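Local coordinates for protein mRNA export factor MEX67 (Candida albicans, PDB 1Q40) that probably carries messenger RNA out of the nucleus, its M domain having the NTF2-like fold through which such export factors pair with a partner protein, at residues L27-R32 against P108-D113; T68-Y73 against I206-S211; S141-A146 against L178-F183. All blocks are in the same frame, centred on the assembly; numbering follows the deposited sequence.

Contact 1: L27-R32 against P108-D113; sequences LWDANR and PKTRHD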
loop_
_atom_site.group_PDB
_atom_site.type_symbol
_atom_site.label_atom_id
_atom_site.label_comp_id
_atom_site.label_asym_id
_atom_site.label_seq_id
_atom_site.Cartn_x
_atom_site.Cartn_y
_atom_site.Cartn_z
ATOM N N LEU B 27 15.060 3.347 -16.771
ATOM C CA LEU B 27 14.263 3.201 -17.999
ATOM C C LEU B 27 12.848 3.777 -17.878
ATOM O O LEU B 27 12.274 4.257 -18.864
ATOM C CB LEU B 27 14.196 1.726 -18.421
ATOM C CG LEU B 27 15.556 1.071 -18.723
ATOM C CD1 LEU B 27 15.385 -0.333 -19.277
ATOM C CD2 LEU B 27 16.372 1.920 -19.673
ATOM N N TRP B 28 12.294 3.749 -16.667
ATOM C CA TRP B 28 10.980 4.351 -16.408
ATOM C C TRP B 28 11.023 5.860 -16.655
ATOM O O TRP B 28 10.051 6.448 -17.121
ATOM C CB TRP B 28 10.522 4.066 -14.974
ATOM C CG TRP B 28 9.156 4.588 -14.694
ATOM C CD1 TRP B 28 8.836 5.742 -14.035
ATOM C CD2 TRP B 28 7.915 3.999 -15.096
ATOM N NE1 TRP B 28 7.470 5.904 -13.993
ATOM C CE2 TRP B 28 6.878 4.845 -14.633
ATOM C CE3 TRP B 28 7.569 2.834 -15.794
ATOM C CZ2 TRP B 28 5.535 4.566 -14.853
ATOM C CZ3 TRP B 28 6.230 2.556 -16.005
ATOM C CH2 TRP B 28 5.230 3.418 -15.544
ATOM N N ASP B 29 12.152 6.483 -16.335
ATOM C CA ASP B 29 12.356 7.900 -16.611
ATOM C C ASP B 29 12.823 8.152 -18.055
ATOM O O ASP B 29 12.625 9.242 -18.574
ATOM C CB ASP B 29 13.392 8.499 -15.654
ATOM C CG ASP B 29 12.951 8.481 -14.191
ATOM O OD1 ASP B 29 11.739 8.356 -13.875
ATOM O OD2 ASP B 29 13.788 8.622 -13.280
ATOM N N ALA B 30 13.456 7.166 -18.687
ATOM C CA ALA B 30 14.049 7.352 -20.022
ATOM C C ALA B 30 13.194 6.771 -21.153
ATOM O O ALA B 30 12.520 7.510 -21.867
ATOM C CB ALA B 30 15.463 6.767 -20.058
ATOM N N ASN B 31 13.229 5.452 -21.327
ATOM C CA ASN B 31 12.485 4.790 -22.393
ATOM C C ASN B 31 11.684 3.604 -21.848
ATOM O O ASN B 31 12.234 2.533 -21.624
ATOM C CB ASN B 31 13.455 4.330 -23.481
ATOM C CG ASN B 31 12.751 3.918 -24.757
ATOM O OD1 ASN B 31 11.519 3.919 -24.835
ATOM N ND2 ASN B 31 13.532 3.558 -25.769
ATOM N N ARG B 32 10.388 3.808 -21.636
ATOM C CA ARG B 32 9.534 2.772 -21.058
ATOM C C ARG B 32 9.319 1.548 -21.950
ATOM O O ARG B 32 8.989 0.475 -21.451
ATOM C CB ARG B 32 8.182 3.364 -20.649
ATOM C CG ARG B 32 8.293 4.210 -19.398
ATOM C CD ARG B 32 7.046 4.995 -19.052
ATOM N NE ARG B 32 7.333 5.929 -17.969
ATOM C CZ ARG B 32 6.536 6.922 -17.586
ATOM N NH1 ARG B 32 5.368 7.119 -18.179
ATOM N NH2 ARG B 32 6.919 7.722 -16.593
ATOM N N PRO B 108 2.346 10.475 -16.833
ATOM C CA PRO B 108 3.324 11.555 -17.040
ATOM C C PRO B 108 4.778 11.058 -16.955
ATOM O O PRO B 108 5.097 10.123 -16.205
ATOM C CB PRO B 108 2.990 12.545 -15.924
ATOM C CG PRO B 108 1.511 12.338 -15.673
ATOM C CD PRO B 108 1.299 10.857 -15.864
ATOM N N LYS B 109 5.634 11.673 -17.761
ATOM C CA LYS B 109 7.062 11.372 -17.780
ATOM C C LYS B 109 7.706 11.916 -16.518
ATOM O O LYS B 109 7.329 12.977 -16.037
ATOM C CB LYS B 109 7.701 11.962 -19.040
ATOM C CG LYS B 109 7.018 11.437 -20.326
ATOM C CD LYS B 109 7.758 11.801 -21.591
ATOM C CE LYS B 109 7.068 11.186 -22.795
ATOM N NZ LYS B 109 7.534 11.786 -24.056
ATOM N N THR B 110 8.686 11.181 -15.996
ATOM C CA THR B 110 9.182 11.387 -14.639
ATOM C C THR B 110 10.697 11.469 -14.536
ATOM O O THR B 110 11.439 11.072 -15.438
ATOM C CB THR B 110 8.741 10.205 -13.749
ATOM O OG1 THR B 110 9.079 8.962 -14.391
ATOM C CG2 THR B 110 7.206 10.169 -13.583
ATOM N N ARG B 111 11.140 11.958 -13.387
ATOM C CA ARG B 111 12.491 11.709 -12.920
ATOM C C ARG B 111 12.457 11.357 -11.429
ATOM O O ARG B 111 11.950 12.121 -10.610
ATOM C CB ARG B 111 13.424 12.878 -13.231
ATOM C CG ARG B 111 12.945 14.219 -12.788
ATOM C CD ARG B 111 13.709 14.763 -11.593
ATOM N NE ARG B 111 15.055 15.207 -11.948
ATOM C CZ ARG B 111 15.966 15.592 -11.060
ATOM N NH1 ARG B 111 15.683 15.590 -9.758
ATOM N NH2 ARG B 111 17.168 15.984 -11.471
ATOM N N HIS B 112 12.920 10.147 -11.124
ATOM C CA HIS B 112 13.122 9.663 -9.768
ATOM C C HIS B 112 14.604 9.848 -9.466
ATOM O O HIS B 112 15.452 9.293 -10.157
ATOM C CB HIS B 112 12.784 8.177 -9.667
ATOM C CG HIS B 112 11.346 7.846 -9.943
ATOM N ND1 HIS B 112 10.782 7.948 -11.197
ATOM C CD2 HIS B 112 10.371 7.383 -9.128
ATOM C CE1 HIS B 112 9.514 7.573 -11.137
ATOM N NE2 HIS B 112 9.240 7.221 -9.893
ATOM N N ASP B 113 14.915 10.612 -8.430
ATOM C CA ASP B 113 16.295 11.018 -8.146
ATOM C C ASP B 113 16.968 10.005 -7.210
ATOM O O ASP B 113 17.462 10.359 -6.141
ATOM C CB ASP B 113 16.260 12.434 -7.556
ATOM C CG ASP B 113 17.623 13.088 -7.479
ATOM O OD1 ASP B 113 18.459 12.897 -8.398
ATOM O OD2 ASP B 113 17.934 13.827 -6.514
HETATM O O HOH W 1 9.512 8.944 -18.071
#
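With CG beside its backbone N (chi1 -64°), D29 sends its carboxylate across to strand 109-111, while T110 turns OG1 between its own N and carbonyl carbon (chi1 50°) to meet it. D29 OD1 then accepts twice: from T110 OG1 at 2.8 Å, on the anti side, and from H112 ND1 at 2.9 Å, on the syn lone pair. Carboxylate and imidazole are nearly coplanar, 16° apart, and the acceptor meets the ring at its edge. The other oxygen takes the backbone, H112 N to D29 OD2 at 2.8 Å and nearly straight. R32 works the other end of the strand: its extended chain brings NH2 to P108 O, 3.0 Å away and close to the guanidinium plane, and NH2 bonds weakly to T110 OG1. The same guanidinium lies over the W28 ring and ties back through NE to W28 O at 2.9 Å, which fixes its rotation. A water bridges W28 O and T110 N. Here a helix end is fastened to a sheet by side chains gripping main-chain groups, D29 on H112 N and R32 on P108 O, with a His-carboxylate hydrogen bond added: the N-terminal helix against the curved sheet of an NTF2-like fold.

Contact 2: T68-Y73 against I206-S211; sequences TDFGYY and IRPYTS
A water is gripped from both segments here: T68 OG1 lies 2.7 Å from it, and Y209 N donates to it at 2.9 Å. It is the polar bridge of an otherwise apolar contact, in which no direct hydrogen bond spans the segments. T68 also rests OG1 against P208 CB, and the threonine methyl CG2 sits over one face of the F70 ring, toward the rim. That phenyl ring works by its edge. CZ lies 3.7 Å from P208 N and 3.8 Å from P208 CD, while CE2 reaches I206 CG2 at 4.0 Å; the side chains of F70 and I206 run antiparallel alongside one another. I206 is shared between two aromatic rings used differently. With CG1 beside the backbone N (chi1 -60°) and CG2 therefore anti to it, the isoleucine lays the CG2 methyl over the face of Y73, 4.1 Å from the ring centroid and 12° off the normal, a CH-pi contact, and CG1 packs on Y73 CE1 at 3.9 Å. An Asx turn, G71 N to D69 OD2, wraps the backbone round F70. The Y73 hydroxyl binds E144, and R207, turned away from the loop, pairs with D184. Loop 68-73 thus lies against the end of strand 198-208, with F70 and Y73 also reaching V49 of strand 44-49 and Y73 touching F142 of strand 134-146.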
loop_
_atom_site.group_PDB
_atom_site.type_symbol
_atom_site.label_atom_id
_atom_site.label_comp_id
_atom_site.label_asym_id
_atom_site.label_seq_id
_atom_site.Cartn_x
_atom_site.Cartn_y
_atom_site.Cartn_z
ATOM N N THR B 68 -3.531 19.033 -4.897
ATOM C CA THR B 68 -2.890 18.390 -6.040
ATOM C C THR B 68 -3.900 18.148 -7.146
ATOM O O THR B 68 -4.990 17.632 -6.891
ATOM C CB THR B 68 -2.313 17.021 -5.608
ATOM O OG1 THR B 68 -1.398 17.188 -4.515
ATOM C CG2 THR B 68 -1.476 16.401 -6.715
ATOM N N ASP B 69 -3.530 18.505 -8.371
ATOM C CA ASP B 69 -4.321 18.178 -9.550
ATOM C C ASP B 69 -3.914 16.800 -10.093
ATOM O O ASP B 69 -2.814 16.626 -10.624
ATOM C CB ASP B 69 -4.161 19.266 -10.618
ATOM C CG ASP B 69 -5.197 19.161 -11.727
ATOM O OD1 ASP B 69 -5.802 20.207 -12.107
ATOM O OD2 ASP B 69 -5.465 18.083 -12.291
ATOM N N PHE B 70 -4.806 15.822 -9.954
ATOM C CA PHE B 70 -4.561 14.457 -10.438
ATOM C C PHE B 70 -5.142 14.175 -11.842
ATOM O O PHE B 70 -5.337 13.012 -12.198
ATOM C CB PHE B 70 -5.141 13.443 -9.448
ATOM C CG PHE B 70 -4.430 13.403 -8.127
ATOM C CD1 PHE B 70 -4.967 14.032 -7.008
ATOM C CD2 PHE B 70 -3.243 12.707 -7.993
ATOM C CE1 PHE B 70 -4.309 13.971 -5.776
ATOM C CE2 PHE B 70 -2.574 12.643 -6.774
ATOM C CZ PHE B 70 -3.107 13.275 -5.657
ATOM N N GLY B 71 -5.408 15.229 -12.620
ATOM C CA GLY B 71 -6.020 15.131 -13.943
ATOM C C GLY B 71 -5.502 14.096 -14.934
ATOM O O GLY B 71 -6.290 13.497 -15.651
ATOM N N TYR B 72 -4.192 13.869 -14.988
ATOM C CA TYR B 72 -3.633 12.857 -15.901
ATOM C C TYR B 72 -3.863 11.405 -15.449
ATOM O O TYR B 72 -3.774 10.480 -16.253
ATOM C CB TYR B 72 -2.129 13.082 -16.098
ATOM C CG TYR B 72 -1.784 14.172 -17.098
ATOM C CD1 TYR B 72 -0.911 15.202 -16.767
ATOM C CD2 TYR B 72 -2.340 14.167 -18.373
ATOM C CE1 TYR B 72 -0.602 16.213 -17.685
ATOM C CE2 TYR B 72 -2.045 15.167 -19.294
ATOM C CZ TYR B 72 -1.170 16.179 -18.948
ATOM O OH TYR B 72 -0.882 17.147 -19.877
ATOM N N TYR B 73 -4.165 11.225 -14.166
ATOM C CA TYR B 73 -4.240 9.921 -13.519
ATOM C C TYR B 73 -5.655 9.393 -13.266
ATOM O O TYR B 73 -5.859 8.176 -13.151
ATOM C CB TYR B 73 -3.560 10.027 -12.166
ATOM C CG TYR B 73 -2.095 10.378 -12.227
ATOM C CD1 TYR B 73 -1.135 9.381 -12.309
ATOM C CD2 TYR B 73 -1.670 11.695 -12.197
ATOM C CE1 TYR B 73 0.217 9.677 -12.369
ATOM C CE2 TYR B 73 -0.293 12.015 -12.245
ATOM C CZ TYR B 73 0.637 10.998 -12.315
ATOM O OH TYR B 73 1.990 11.257 -12.372
ATOM N N ILE B 206 -0.494 6.349 -6.536
ATOM C CA ILE B 206 -0.151 7.766 -6.701
ATOM C C ILE B 206 -0.914 8.581 -5.660
ATOM O O ILE B 206 -2.121 8.401 -5.489
ATOM C CB ILE B 206 -0.545 8.224 -8.124
ATOM C CG1 ILE B 206 0.195 7.394 -9.190
ATOM C CG2 ILE B 206 -0.280 9.720 -8.319
ATOM C CD1 ILE B 206 1.720 7.591 -9.204
ATOM N N ARG B 207 -0.200 9.466 -4.965
ATOM C CA ARG B 207 -0.737 10.255 -3.861
ATOM C C ARG B 207 -0.031 11.631 -3.757
ATOM O O ARG B 207 0.990 11.879 -4.433
ATOM C CB ARG B 207 -0.652 9.464 -2.542
ATOM C CG ARG B 207 0.725 8.894 -2.221
ATOM C CD ARG B 207 0.771 8.023 -0.979
ATOM N NE ARG B 207 2.085 7.421 -0.775
ATOM C CZ ARG B 207 3.072 7.977 -0.077
ATOM N NH1 ARG B 207 4.227 7.335 0.045
ATOM N NH2 ARG B 207 2.923 9.172 0.490
ATOM N N PRO B 208 -0.597 12.551 -2.973
ATOM C CA PRO B 208 -0.001 13.885 -2.851
ATOM C C PRO B 208 1.446 13.813 -2.354
ATOM O O PRO B 208 1.798 12.968 -1.523
ATOM C CB PRO B 208 -0.910 14.589 -1.844
ATOM C CG PRO B 208 -2.229 13.870 -1.966
ATOM C CD PRO B 208 -1.840 12.436 -2.186
ATOM N N TYR B 209 2.283 14.668 -2.915
ATOM C CA TYR B 209 3.671 14.777 -2.501
ATOM C C TYR B 209 3.757 15.170 -1.040
ATOM O O TYR B 209 3.024 16.061 -0.579
ATOM C CB TYR B 209 4.378 15.834 -3.337
ATOM C CG TYR B 209 5.784 16.128 -2.879
ATOM C CD1 TYR B 209 6.744 15.121 -2.828
ATOM C CD2 TYR B 209 6.149 17.414 -2.481
ATOM C CE1 TYR B 209 8.042 15.392 -2.407
ATOM C CE2 TYR B 209 7.448 17.698 -2.060
ATOM C CZ TYR B 209 8.386 16.680 -2.024
ATOM O OH TYR B 209 9.672 16.949 -1.617
ATOM N N THR B 210 4.630 14.479 -0.313
ATOM C CA THR B 210 4.949 14.845 1.045
ATOM C C THR B 210 6.459 14.989 1.164
ATOM O O THR B 210 7.208 14.041 0.918
ATOM C CB THR B 210 4.364 13.845 2.072
ATOM O OG1 THR B 210 4.557 14.371 3.388
ATOM C CG2 THR B 210 5.088 12.486 2.072
ATOM N N SER B 211 6.889 16.202 1.506
ATOM C CA SER B 211 8.309 16.504 1.696
ATOM C C SER B 211 8.798 16.017 3.057
ATOM O O SER B 211 9.999 15.973 3.308
ATOM C CB SER B 211 8.567 18.003 1.532
ATOM O OG SER B 211 7.830 18.766 2.473
HETATM O O HOH W 2 1.252 16.779 -4.605
#

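Contact 3: S141-A146 against L178-F183; sequences SFDEVA and LSKKSF
Main-chain bonds set the frame between S141-A146 and L178-F183. F142 and K181 form an antiparallel hydrogen-bonded pair, F142 N to K181 O at 3.0 Å and K181 N to F142 O at 3.2 Å, and S141 with S182 is the adjoining non-hydrogen-bonded pair. Before K181 the partner is no longer a regular strand, and a side chain takes over: E144 OE1 accepts S179 N at 3.0 Å, from well above the carboxylate plane.

The charged groups come next. E144 OE2 meets K181 NZ at 2.8 Å in a salt bridge, again from above the plane, and Y73 OH is a further partner, so the buried carboxylate is held by an ammonium, an amide and a hydroxyl, an environment that would probably favour its ionised form. K181 bends at chi2 (-75°) and chi4 to bring its amine there, where S179 OG accepts another of its hydrogen bonds at 3.0 Å. D143 and K180 run alongside each other in the same direction; their ion pair is long, D143 OD1 to K180 NZ 3.7 Å.

Apolar contacts fill in the rest. The F142 ring packs CZ on K181 CB at 3.7 Å, and CD2 lies 3.6 Å from F183 CD2, the two phenyl planes inclined at 38°. At the far end L178 CD1 rests on A146 CA. As a worked case of a strand pair whose backbone pairing gives way to a side-chain clasp, E144 to S179 N, this is an antiparallel element of the curved mixed sheet at the heart of NTF2-like domains.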
loop_
_atom_site.group_PDB
_atom_site.type_symbol
_atom_site.label_atom_id
_atom_site.label_comp_id
_atom_site.label_asym_id
_atom_site.label_seq_id
_atom_site.Cartn_x
_atom_site.Cartn_y
_atom_site.Cartn_z
ATOM N N SER B 141 9.066 9.571 -3.912
ATOM C CA SER B 141 8.481 10.654 -4.704
ATOM C C SER B 141 9.170 10.814 -6.063
ATOM O O SER B 141 10.236 10.252 -6.302
ATOM C CB SER B 141 8.547 11.973 -3.921
ATOM O OG SER B 141 9.900 12.308 -3.606
ATOM N N PHE B 142 8.526 11.551 -6.963
ATOM C CA PHE B 142 9.114 11.885 -8.261
ATOM C C PHE B 142 8.710 13.281 -8.723
ATOM O O PHE B 142 7.760 13.875 -8.201
ATOM C CB PHE B 142 8.779 10.831 -9.338
ATOM C CG PHE B 142 7.292 10.608 -9.570
ATOM C CD1 PHE B 142 6.526 11.521 -10.292
ATOM C CD2 PHE B 142 6.672 9.475 -9.088
ATOM C CE1 PHE B 142 5.151 11.310 -10.503
ATOM C CE2 PHE B 142 5.298 9.259 -9.297
ATOM C CZ PHE B 142 4.552 10.171 -10.006
ATOM N N ASP B 143 9.469 13.811 -9.680
ATOM C CA ASP B 143 9.105 15.013 -10.411
ATOM C C ASP B 143 8.453 14.593 -11.715
ATOM O O ASP B 143 8.831 13.588 -12.306
ATOM C CB ASP B 143 10.343 15.841 -10.734
ATOM C CG ASP B 143 10.974 16.427 -9.509
ATOM O OD1 ASP B 143 10.519 17.510 -9.086
ATOM O OD2 ASP B 143 11.919 15.877 -8.895
ATOM N N GLU B 144 7.464 15.353 -12.156
ATOM C CA GLU B 144 6.908 15.170 -13.484
ATOM C C GLU B 144 7.605 16.164 -14.387
ATOM O O GLU B 144 7.588 17.356 -14.110
ATOM C CB GLU B 144 5.404 15.398 -13.475
ATOM C CG GLU B 144 4.655 14.341 -12.687
ATOM C CD GLU B 144 3.174 14.650 -12.536
ATOM O OE1 GLU B 144 2.754 15.757 -12.926
ATOM O OE2 GLU B 144 2.429 13.792 -12.008
ATOM N N VAL B 145 8.236 15.670 -15.450
ATOM C CA VAL B 145 9.023 16.507 -16.363
ATOM C C VAL B 145 8.327 16.801 -17.697
ATOM O O VAL B 145 8.725 17.711 -18.417
ATOM C CB VAL B 145 10.415 15.896 -16.631
ATOM C CG1 VAL B 145 11.215 15.805 -15.335
ATOM C CG2 VAL B 145 10.315 14.520 -17.284
ATOM N N ALA B 146 7.296 16.030 -18.028
ATOM C CA ALA B 146 6.541 16.250 -19.250
ATOM C C ALA B 146 5.207 15.519 -19.216
ATOM O O ALA B 146 5.030 14.557 -18.458
ATOM C CB ALA B 146 7.360 15.812 -20.497
ATOM N N LEU B 178 1.857 20.014 -14.262
ATOM C CA LEU B 178 2.776 18.978 -13.828
ATOM C C LEU B 178 3.224 19.354 -12.423
ATOM O O LEU B 178 3.402 20.527 -12.128
ATOM C CB LEU B 178 3.972 18.874 -14.781
ATOM C CG LEU B 178 3.669 18.597 -16.259
ATOM C CD1 LEU B 178 4.910 18.822 -17.097
ATOM C CD2 LEU B 178 3.129 17.203 -16.491
ATOM N N SER B 179 3.379 18.356 -11.563
ATOM C CA SER B 179 3.824 18.553 -10.186
ATOM C C SER B 179 4.437 17.271 -9.626
ATOM O O SER B 179 4.250 16.180 -10.171
ATOM C CB SER B 179 2.651 18.983 -9.285
ATOM O OG SER B 179 1.816 17.866 -8.939
ATOM N N LYS B 180 5.150 17.418 -8.517
ATOM C CA LYS B 180 5.681 16.289 -7.785
ATOM C C LYS B 180 4.525 15.447 -7.270
ATOM O O LYS B 180 3.461 15.971 -6.982
ATOM C CB LYS B 180 6.527 16.748 -6.590
ATOM C CG LYS B 180 7.775 17.507 -6.980
ATOM C CD LYS B 180 8.537 17.966 -5.748
ATOM C CE LYS B 180 9.682 17.023 -5.404
ATOM N NZ LYS B 180 11.001 17.703 -5.472
ATOM N N LYS B 181 4.744 14.138 -7.186
ATOM C CA LYS B 181 3.819 13.230 -6.512
ATOM C C LYS B 181 4.610 12.293 -5.591
ATOM O O LYS B 181 5.781 12.047 -5.811
ATOM C CB LYS B 181 3.043 12.391 -7.528
ATOM C CG LYS B 181 2.324 13.181 -8.627
ATOM C CD LYS B 181 1.068 13.860 -8.119
ATOM C CE LYS B 181 0.197 14.347 -9.277
ATOM N NZ LYS B 181 0.936 15.269 -10.187
ATOM N N SER B 182 3.965 11.786 -4.549
ATOM C CA SER B 182 4.533 10.670 -3.797
ATOM C C SER B 182 3.864 9.403 -4.297
ATOM O O SER B 182 2.838 9.459 -4.983
ATOM C CB SER B 182 4.358 10.853 -2.293
ATOM O OG SER B 182 5.269 11.828 -1.819
ATOM N N PHE B 183 4.474 8.264 -4.001
ATOM C CA PHE B 183 3.996 6.993 -4.525
ATOM C C PHE B 183 4.540 5.789 -3.768
ATOM O O PHE B 183 5.538 5.870 -3.035
ATOM C CB PHE B 183 4.409 6.850 -5.997
ATOM C CG PHE B 183 5.847 6.454 -6.174
ATOM C CD1 PHE B 183 6.200 5.109 -6.299
ATOM C CD2 PHE B 183 6.846 7.413 -6.173
ATOM C CE1 PHE B 183 7.533 4.727 -6.425
ATOM C CE2 PHE B 183 8.197 7.047 -6.311
ATOM C CZ PHE B 183 8.540 5.706 -6.444
#

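All three contacts reach one mixed sheet. Contacts 1 and 3 have centres about 10 Å apart and share the seam between strands 109-111 and 134-146: K109 O lies 2.9 Å from V145 N, and R111 N lies 3.0 Å from D143 O. H112 of contact 1 also meets the F142 and F183 rings of contact 3. Contacts 2 and 3, about 8 Å between centres, join through Y73 OH, 2.6 Å from E144 OE2, and through S182 N, 3.0 Å from R207 O. Contacts 1 and 2 are about 16 Å apart between centres but touch where P108 packs on Y72 and Y73. A glycerol molecule, probably from the crystallisation liquor, lies about 6 Å from the F70 side chain.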